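Local coordinates for protein phycocyanobilin lyase subunit alpha (Nostoc sp. PCC 7120, PDB 5N3U) that associates with CpcF to form a phycocyanobilin lyase, probably needed to attach the chromophore to the alpha subunit of phycocyanin, at residues P142-P147 with L171-S176; V178-A183 with E197-V202; V213-L218 with E228-A233. All coordinates share one frame; numbering follows the deposited sequence. Where two conformers were deposited one is given.

Contact 1 (P142-P147 with L171-S176); sequences PHLVQP and LEHPVS
The His173 imidazole meets Leu144 obliquely: CD1 of Leu144 lies 3.9 Å from CE1 of His173. One face of the imidazole carries CD of Pro174, 3.2 Å above the plane and offset toward the rim. CA of Val175 sits at the edge, in the ring plane. The other flat group, the His143 ring, stacks on Phe102 and meets Tyr103 with planes at about 85°. Leu144 and His173 reach for each other from opposite directions. The second methyl of Leu144, CD2, turns to Val175 and meets its CG2 at 4.3 Å.

Both ring nitrogens of His173 are engaged. ND1 of His173 accepts the backbone N-H of Val175, N to ND1 3.0 Å, with the donor tilted 15° from the ring plane. NE2 gives its hydrogen bond to the carbonyl O of Ala135. With CG anti to the backbone N (chi1 -165°), ND1 is placed to take the N-H of Val175. A leucine here would probably leave that N-H and the Ala135 carbonyl without their mates and free the loop to shift.

On the other segment, ND1 of His143 donates to O of Leu144 at 2.7 Å, from above the carbonyl plane but in the plane of its own ring. Val178 of helix 176-190 touches both Leu144 and His173. The arrangement joins two connecting loops of a HEAT-repeat solenoid, each leading to a helix N-cap, at Pro147 and Val175.

Contact 2 (V178-A183 with E197-V202); sequences VQCAAA and ELLVKV
Ala183 meets Leu198 and Leu199 across two roughly antiparallel helices. Its CB points toward the other helix and touches both neighbouring leucines. CD1 of Leu198 is 4.0 Å from CB of Ala183, and CD2 of Leu199 is 4.1 Å from CB of Ala183.

The CB of Leu199 does not point at the other helix. Its CG is anti to the carbonyl carbon (chi1 -63°), and from there the CD2 branch swings across. CD2 of Leu199 lies 3.8 Å from the backbone O of Cys180, one turn before Ala183. The CB of Cys180 does not point at the other helix either. In one of two modelled conformers of Cys180, SG lies 3.5 Å from CD2 of Leu199, so this touch is less certain. The axes of segments 178-183 and 197-202 approach to 9.5 Å, with 143° between their directions. No hydrogen bond crosses the contact.

Helix 208-221 packs beside this pair. Its Ile221 touches Leu199, and its Ala214 touches Val202. On the first helix, Ala181 faces helix 148-157, where it meets Glu149, Leu152 and Glu153.

Contact 3 (V213-L218 with E228-A233); sequences VALGDL and EAIANA
Two consecutive helices of the alpha-helical solenoid, 208-221 and 227-232, pack here through Leu215, Leu218 and Ile230. The contact is buried and wholly apolar, with no hydrogen bond between the segments. CD2 of Leu215 does most of the touching. CD2 of Leu215 lies 3.7 Å from CG2 of Ile230 and 3.8 Å from CG1 of Ile230. One methyl of the leucine is thus set against the fork of the isoleucine, with CB of Ile230 just behind. The two side chains slide past each other in opposite directions.

Neither Leu215 nor Ile230 starts out aimed at its partner helix. In Ile230, CG1 stands anti to the carbonyl carbon (chi1 -75°), and CG2 is anti to the backbone N. Both branches of Ile230 touch CD2 of Leu215. The longer one carries on to CD1 of Ile230, which lies 4.2 Å from CB of Leu218. Leu218 lies one turn beyond Leu215 on the same face of its helix, and its CB points toward the second segment.

Segment 213-218 belongs to the HEAT repeats of this protein, and successive helices pack as in such a solenoid. Leu203 of helix 193-203 touches both Leu215 and Leu218. From the other direction along the chain comes helix 237-250. Its Ala243 touches both Leu215 and Ile230, Phe239 reaches Leu215, and Leu244 reaches Ile230. Outside the apolar patch, Asp217 pairs with Arg184 and Glu228 with Arg267, both in salt bridges.

From the N terminus, contact 1 comes first and closes a loop around helices 148-157 and 164-167. Contact 2 then joins helix 176-190 to helix 193-203 across a short turn. Contact 3 does the same for helices 208-221 and 227-232. Each contact closes before the next opens, so none nest or cross. Contacts 1 and 2 touch: Leu171 O probably accepts a hydrogen bond from Gln179 NE2 at 2.9 Å. Contacts 2 and 3 also touch, with their centres about 11 Å apart, and Val202 CG1 packs on Ala214 CB at 3.7 Å. Contacts 1 and 3 do not meet. Contact 2 therefore bridges the two along the solenoid.

Contact 1 (P142-P147 with L171-S176)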
loop_
_atom_site.group_PDB
_atom_site.type_symbol
_atom_site.label_atom_id
_atom_site.label_comp_id
_atom_site.label_asym_id
_atom_site.label_seq_id
_atom_site.Cartn_x
_atom_site.Cartn_y
_atom_site.Cartn_z
ATOM N N PRO A 142 25.835 6.626 10.539
ATOM C CA PRO A 142 25.313 5.422 9.904
ATOM C C PRO A 142 25.556 5.329 8.379
ATOM O O PRO A 142 24.628 5.013 7.625
ATOM C CB PRO A 142 23.822 5.553 10.190
ATOM C CG PRO A 142 23.591 7.030 10.083
ATOM C CD PRO A 142 24.830 7.679 10.646
ATOM N N HIS A 143 26.710 5.758 7.932
ATOM C CA HIS A 143 27.027 5.826 6.533
ATOM C C HIS A 143 28.554 5.876 6.412
ATOM O O HIS A 143 29.272 6.219 7.336
ATOM C CB HIS A 143 26.333 7.017 5.844
ATOM C CG HIS A 143 26.645 8.373 6.414
ATOM N ND1 HIS A 143 27.838 9.020 6.194
ATOM C CD2 HIS A 143 25.896 9.231 7.159
ATOM C CE1 HIS A 143 27.818 10.210 6.773
ATOM N NE2 HIS A 143 26.645 10.352 7.362
ATOM N N LEU A 144 29.052 5.594 5.226
ATOM C CA LEU A 144 30.466 5.782 4.937
ATOM C C LEU A 144 30.761 7.202 4.667
ATOM O O LEU A 144 29.834 8.009 4.596
ATOM C CB LEU A 144 30.862 4.912 3.737
ATOM C CG LEU A 144 30.559 3.443 3.916
ATOM C CD1 LEU A 144 30.748 2.649 2.655
ATOM C CD2 LEU A 144 31.399 2.837 5.010
ATOM N N VAL A 145 32.035 7.546 4.534
ATOM C CA VAL A 145 32.437 8.903 4.342
ATOM C C VAL A 145 31.908 9.555 3.066
ATOM O O VAL A 145 31.706 10.790 3.037
ATOM C CB VAL A 145 33.962 9.161 4.467
ATOM C CG1 VAL A 145 34.405 9.014 5.916
ATOM C CG2 VAL A 145 34.759 8.315 3.490
ATOM N N GLN A 146 31.651 8.709 2.044
ATOM C CA GLN A 146 31.022 9.164 0.810
ATOM C C GLN A 146 30.008 8.138 0.401
ATOM O O GLN A 146 30.022 7.023 0.879
ATOM C CB GLN A 146 32.064 9.381 -0.316
ATOM C CG GLN A 146 33.140 10.443 -0.089
ATOM C CD GLN A 146 32.532 11.799 -0.053
ATOM O OE1 GLN A 146 31.357 11.977 -0.351
ATOM N NE2 GLN A 146 33.313 12.764 0.234
ATOM N N PRO A 147 29.019 8.531 -0.427
ATOM C CA PRO A 147 28.000 7.593 -0.864
ATOM C C PRO A 147 28.583 6.733 -1.973
ATOM O O PRO A 147 28.297 6.914 -3.174
ATOM C CB PRO A 147 26.864 8.504 -1.374
ATOM C CG PRO A 147 27.570 9.715 -1.862
ATOM C CD PRO A 147 28.721 9.896 -0.893
ATOM N N LEU A 171 35.770 -3.551 -5.652
ATOM C CA LEU A 171 35.225 -4.890 -5.538
ATOM C C LEU A 171 35.634 -5.596 -4.242
ATOM O O LEU A 171 34.996 -6.612 -3.906
ATOM C CB LEU A 171 35.661 -5.768 -6.724
ATOM C CG LEU A 171 35.134 -5.402 -8.100
ATOM C CD1 LEU A 171 36.068 -5.922 -9.208
ATOM C CD2 LEU A 171 33.692 -5.928 -8.313
ATOM N N GLU A 172 36.729 -5.147 -3.597
ATOM C CA GLU A 172 37.208 -5.687 -2.278
ATOM C C GLU A 172 36.891 -4.801 -1.096
ATOM O O GLU A 172 37.360 -5.020 0.002
ATOM C CB GLU A 172 38.758 -6.017 -2.355
ATOM C CG GLU A 172 38.960 -7.015 -3.509
ATOM C CD GLU A 172 40.367 -7.631 -3.630
ATOM O OE1 GLU A 172 41.317 -6.956 -3.161
ATOM O OE2 GLU A 172 40.525 -8.753 -4.236
ATOM N N HIS A 173 36.008 -3.822 -1.297
ATOM C CA HIS A 173 35.571 -3.028 -0.149
ATOM C C HIS A 173 34.910 -3.952 0.881
ATOM O O HIS A 173 34.212 -4.893 0.526
ATOM C CB HIS A 173 34.581 -1.929 -0.620
ATOM C CG HIS A 173 34.361 -0.874 0.415
ATOM N ND1 HIS A 173 33.509 -1.060 1.459
ATOM C CD2 HIS A 173 34.907 0.333 0.585
ATOM C CE1 HIS A 173 33.550 -0.010 2.269
ATOM N NE2 HIS A 173 34.391 0.847 1.740
ATOM N N PRO A 174 35.082 -3.679 2.175
ATOM C CA PRO A 174 34.478 -4.514 3.223
ATOM C C PRO A 174 32.943 -4.552 3.254
ATOM O O PRO A 174 32.382 -5.495 3.707
ATOM C CB PRO A 174 34.910 -3.827 4.520
ATOM C CG PRO A 174 35.990 -2.872 4.192
ATOM C CD PRO A 174 36.033 -2.675 2.719
ATOM N N VAL A 175 32.278 -3.483 2.813
ATOM C CA VAL A 175 30.827 -3.404 2.717
ATOM C C VAL A 175 30.209 -4.047 1.484
ATOM O O VAL A 175 30.506 -3.687 0.369
ATOM C CB VAL A 175 30.322 -1.919 2.879
ATOM C CG1 VAL A 175 28.795 -1.833 2.711
ATOM C CG2 VAL A 175 30.803 -1.360 4.235
ATOM N N SER A 176 29.281 -4.967 1.719
ATOM C CA SER A 176 28.712 -5.793 0.645
ATOM C C SER A 176 28.004 -4.977 -0.425
ATOM O O SER A 176 28.138 -5.277 -1.579
ATOM C CB SER A 176 27.648 -6.777 1.196
ATOM O OG SER A 176 28.329 -7.853 1.709
#

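Contact 2 (V178-A183 with E197-V202)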
loop_
_atom_site.group_PDB
_atom_site.type_symbol
_atom_site.label_atom_id
_atom_site.label_comp_id
_atom_site.label_asym_id
_atom_site.label_seq_id
_atom_site.Cartn_x
_atom_site.Cartn_y
_atom_site.Cartn_z
ATOM N N VAL A 178 28.690 -1.950 -1.298
ATOM C CA VAL A 178 29.709 -1.278 -2.124
ATOM C C VAL A 178 30.303 -2.249 -3.167
ATOM O O VAL A 178 30.580 -1.888 -4.329
ATOM C CB VAL A 178 30.762 -0.646 -1.225
ATOM C CG1 VAL A 178 31.870 -0.104 -2.010
ATOM C CG2 VAL A 178 30.077 0.443 -0.329
ATOM N N GLN A 179 30.543 -3.476 -2.737
ATOM C CA GLN A 179 31.091 -4.449 -3.698
ATOM C C GLN A 179 30.138 -4.737 -4.836
ATOM O O GLN A 179 30.584 -4.906 -5.985
ATOM C CB GLN A 179 31.388 -5.761 -2.981
ATOM C CG GLN A 179 32.456 -5.619 -1.975
ATOM C CD GLN A 179 32.687 -6.919 -1.223
ATOM O OE1 GLN A 179 31.798 -7.457 -0.576
ATOM N NE2 GLN A 179 33.886 -7.405 -1.312
ATOM N N CYS A 180 28.856 -4.809 -4.526
ATOM C CA CYS A 180 27.819 -5.031 -5.524
ATOM C C CYS A 180 27.762 -3.907 -6.539
ATOM O O CYS A 180 27.681 -4.130 -7.770
ATOM C CB CYS A 180 26.503 -5.205 -4.809
ATOM S SG CYS A 180 25.108 -5.712 -5.810
ATOM N N ALA A 181 27.805 -2.648 -6.034
ATOM C CA ALA A 181 27.856 -1.532 -6.919
ATOM C C ALA A 181 29.080 -1.523 -7.827
ATOM O O ALA A 181 28.976 -1.138 -9.017
ATOM C CB ALA A 181 27.731 -0.286 -6.100
ATOM N N ALA A 182 30.270 -1.895 -7.278
ATOM C CA ALA A 182 31.488 -1.954 -8.046
ATOM C C ALA A 182 31.358 -3.068 -9.121
ATOM O O ALA A 182 31.751 -2.859 -10.258
ATOM C CB ALA A 182 32.673 -2.232 -7.148
ATOM N N ALA A 183 30.700 -4.173 -8.775
ATOM C CA ALA A 183 30.434 -5.250 -9.788
ATOM C C ALA A 183 29.573 -4.794 -10.896
ATOM O O ALA A 183 29.870 -4.936 -12.079
ATOM C CB ALA A 183 29.848 -6.435 -9.125
ATOM N N GLU A 197 28.455 -12.253 -13.153
ATOM C CA GLU A 197 28.322 -13.415 -12.286
ATOM C C GLU A 197 28.396 -13.109 -10.839
ATOM O O GLU A 197 27.777 -13.766 -9.989
ATOM C CB GLU A 197 29.379 -14.491 -12.650
ATOM C CG GLU A 197 29.180 -15.171 -14.002
ATOM C CD GLU A 197 27.877 -15.902 -14.048
ATOM O OE1 GLU A 197 27.619 -16.615 -13.093
ATOM O OE2 GLU A 197 27.111 -15.723 -15.004
ATOM N N LEU A 198 29.176 -12.130 -10.457
ATOM C CA LEU A 198 29.172 -11.780 -9.033
ATOM C C LEU A 198 27.765 -11.296 -8.596
ATOM O O LEU A 198 27.342 -11.551 -7.475
ATOM C CB LEU A 198 30.085 -10.606 -8.792
ATOM C CG LEU A 198 31.555 -10.885 -8.803
ATOM C CD1 LEU A 198 32.272 -9.580 -9.004
ATOM C CD2 LEU A 198 31.905 -11.566 -7.472
ATOM N N LEU A 199 27.083 -10.562 -9.471
ATOM C CA LEU A 199 25.665 -10.128 -9.163
ATOM C C LEU A 199 24.746 -11.318 -9.048
ATOM O O LEU A 199 23.990 -11.464 -8.071
ATOM C CB LEU A 199 25.167 -9.143 -10.211
ATOM C CG LEU A 199 26.020 -7.863 -10.202
ATOM C CD1 LEU A 199 25.740 -6.944 -11.380
ATOM C CD2 LEU A 199 25.777 -7.199 -8.893
ATOM N N VAL A 200 24.899 -12.249 -9.959
ATOM C CA VAL A 200 24.139 -13.536 -9.806
ATOM C C VAL A 200 24.348 -14.202 -8.492
ATOM O O VAL A 200 23.406 -14.590 -7.807
ATOM C CB VAL A 200 24.469 -14.505 -10.942
ATOM C CG1 VAL A 200 23.832 -15.871 -10.666
ATOM C CG2 VAL A 200 23.981 -13.926 -12.254
ATOM N N LYS A 201 25.602 -14.281 -8.048
ATOM C CA LYS A 201 25.878 -14.884 -6.754
ATOM C C LYS A 201 25.238 -14.160 -5.532
ATOM O O LYS A 201 24.790 -14.778 -4.608
ATOM C CB LYS A 201 27.397 -14.980 -6.568
ATOM C CG LYS A 201 27.808 -15.822 -5.365
ATOM C CD LYS A 201 29.237 -15.495 -4.883
ATOM C CE LYS A 201 29.883 -16.649 -4.096
ATOM N NZ LYS A 201 29.346 -16.744 -2.712
ATOM N N VAL A 202 25.146 -12.845 -5.566
ATOM C CA VAL A 202 24.429 -12.063 -4.544
ATOM C C VAL A 202 22.940 -12.505 -4.486
ATOM O O VAL A 202 22.372 -12.616 -3.389
ATOM C CB VAL A 202 24.526 -10.571 -4.863
ATOM C CG1 VAL A 202 23.608 -9.699 -3.981
ATOM C CG2 VAL A 202 25.963 -10.089 -4.740
#

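Contact 3 (V213-L218 with E228-A233)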
loop_
_atom_site.group_PDB
_atom_site.type_symbol
_atom_site.label_atom_id
_atom_site.label_comp_id
_atom_site.label_asym_id
_atom_site.label_seq_id
_atom_site.Cartn_x
_atom_site.Cartn_y
_atom_site.Cartn_z
ATOM N N VAL A 213 18.727 -5.369 -4.704
ATOM C CA VAL A 213 19.723 -4.543 -5.372
ATOM C C VAL A 213 20.344 -5.303 -6.573
ATOM O O VAL A 213 20.459 -4.738 -7.664
ATOM C CB VAL A 213 20.831 -4.133 -4.374
ATOM C CG1 VAL A 213 22.062 -3.662 -5.124
ATOM C CG2 VAL A 213 20.265 -3.027 -3.463
ATOM N N ALA A 214 20.677 -6.560 -6.375
ATOM C CA ALA A 214 21.282 -7.337 -7.462
ATOM C C ALA A 214 20.302 -7.445 -8.669
ATOM O O ALA A 214 20.697 -7.313 -9.827
ATOM C CB ALA A 214 21.660 -8.683 -6.936
ATOM N N LEU A 215 19.006 -7.631 -8.363
ATOM C CA LEU A 215 18.002 -7.610 -9.393
ATOM C C LEU A 215 17.977 -6.345 -10.172
ATOM O O LEU A 215 17.969 -6.366 -11.428
ATOM C CB LEU A 215 16.615 -7.962 -8.835
ATOM C CG LEU A 215 16.501 -9.387 -8.470
ATOM C CD1 LEU A 215 15.310 -9.718 -7.541
ATOM C CD2 LEU A 215 16.495 -10.234 -9.740
ATOM N N GLY A 216 17.923 -5.199 -9.505
ATOM C CA GLY A 216 17.947 -3.968 -10.205
ATOM C C GLY A 216 19.191 -3.775 -11.063
ATOM O O GLY A 216 19.158 -3.256 -12.179
ATOM N N ASP A 217 20.325 -4.211 -10.537
ATOM C CA ASP A 217 21.609 -4.086 -11.251
ATOM C C ASP A 217 21.630 -4.994 -12.513
ATOM O O ASP A 217 22.052 -4.567 -13.577
ATOM C CB ASP A 217 22.802 -4.476 -10.310
ATOM C CG ASP A 217 23.058 -3.475 -9.194
ATOM O OD1 ASP A 217 22.482 -2.339 -9.209
ATOM O OD2 ASP A 217 23.821 -3.820 -8.264
ATOM N N LEU A 218 21.151 -6.210 -12.366
ATOM C CA LEU A 218 21.109 -7.140 -13.495
ATOM C C LEU A 218 20.208 -6.657 -14.575
ATOM O O LEU A 218 20.559 -6.718 -15.770
ATOM C CB LEU A 218 20.699 -8.518 -13.060
ATOM C CG LEU A 218 21.787 -9.221 -12.295
ATOM C CD1 LEU A 218 21.238 -10.342 -11.450
ATOM C CD2 LEU A 218 22.828 -9.710 -13.277
ATOM N N GLU A 228 17.308 -17.171 -15.736
ATOM C CA GLU A 228 16.656 -18.166 -14.874
ATOM C C GLU A 228 17.009 -17.988 -13.429
ATOM O O GLU A 228 16.191 -18.271 -12.540
ATOM C CB GLU A 228 16.950 -19.646 -15.333
ATOM C CG GLU A 228 16.332 -19.939 -16.695
ATOM C CD GLU A 228 17.063 -19.260 -17.863
ATOM O OE1 GLU A 228 18.282 -18.938 -17.761
ATOM O OE2 GLU A 228 16.458 -19.030 -18.935
ATOM N N ALA A 229 18.219 -17.504 -13.138
ATOM C CA ALA A 229 18.526 -17.204 -11.794
ATOM C C ALA A 229 17.599 -16.043 -11.302
ATOM O O ALA A 229 17.191 -16.043 -10.180
ATOM C CB ALA A 229 19.968 -16.787 -11.632
ATOM N N ILE A 230 17.313 -15.076 -12.151
ATOM C CA ILE A 230 16.421 -13.955 -11.732
ATOM C C ILE A 230 15.041 -14.529 -11.420
ATOM O O ILE A 230 14.481 -14.325 -10.336
ATOM C CB ILE A 230 16.344 -12.925 -12.851
ATOM C CG1 ILE A 230 17.655 -12.155 -12.851
ATOM C CG2 ILE A 230 15.108 -11.984 -12.722
ATOM C CD1 ILE A 230 17.888 -11.434 -14.157
ATOM N N ALA A 231 14.534 -15.319 -12.345
ATOM C CA ALA A 231 13.170 -15.863 -12.217
ATOM C C ALA A 231 13.007 -16.755 -11.023
ATOM O O ALA A 231 11.937 -16.781 -10.411
ATOM C CB ALA A 231 12.712 -16.503 -13.537
ATOM N N ASN A 232 14.076 -17.412 -10.589
ATOM C CA ASN A 232 14.050 -18.242 -9.386
ATOM C C ASN A 232 14.519 -17.624 -8.095
ATOM O O ASN A 232 14.508 -18.265 -7.046
ATOM C CB ASN A 232 14.837 -19.500 -9.682
ATOM C CG ASN A 232 14.183 -20.282 -10.772
ATOM O OD1 ASN A 232 12.954 -20.341 -10.823
ATOM N ND2 ASN A 232 14.967 -20.842 -11.671
ATOM N N ALA A 233 14.890 -16.363 -8.130
ATOM C CA ALA A 233 15.461 -15.754 -6.955
ATOM C C ALA A 233 14.394 -15.602 -5.853
ATOM O O ALA A 233 13.188 -15.575 -6.134
ATOM C CB ALA A 233 16.053 -14.403 -7.336
#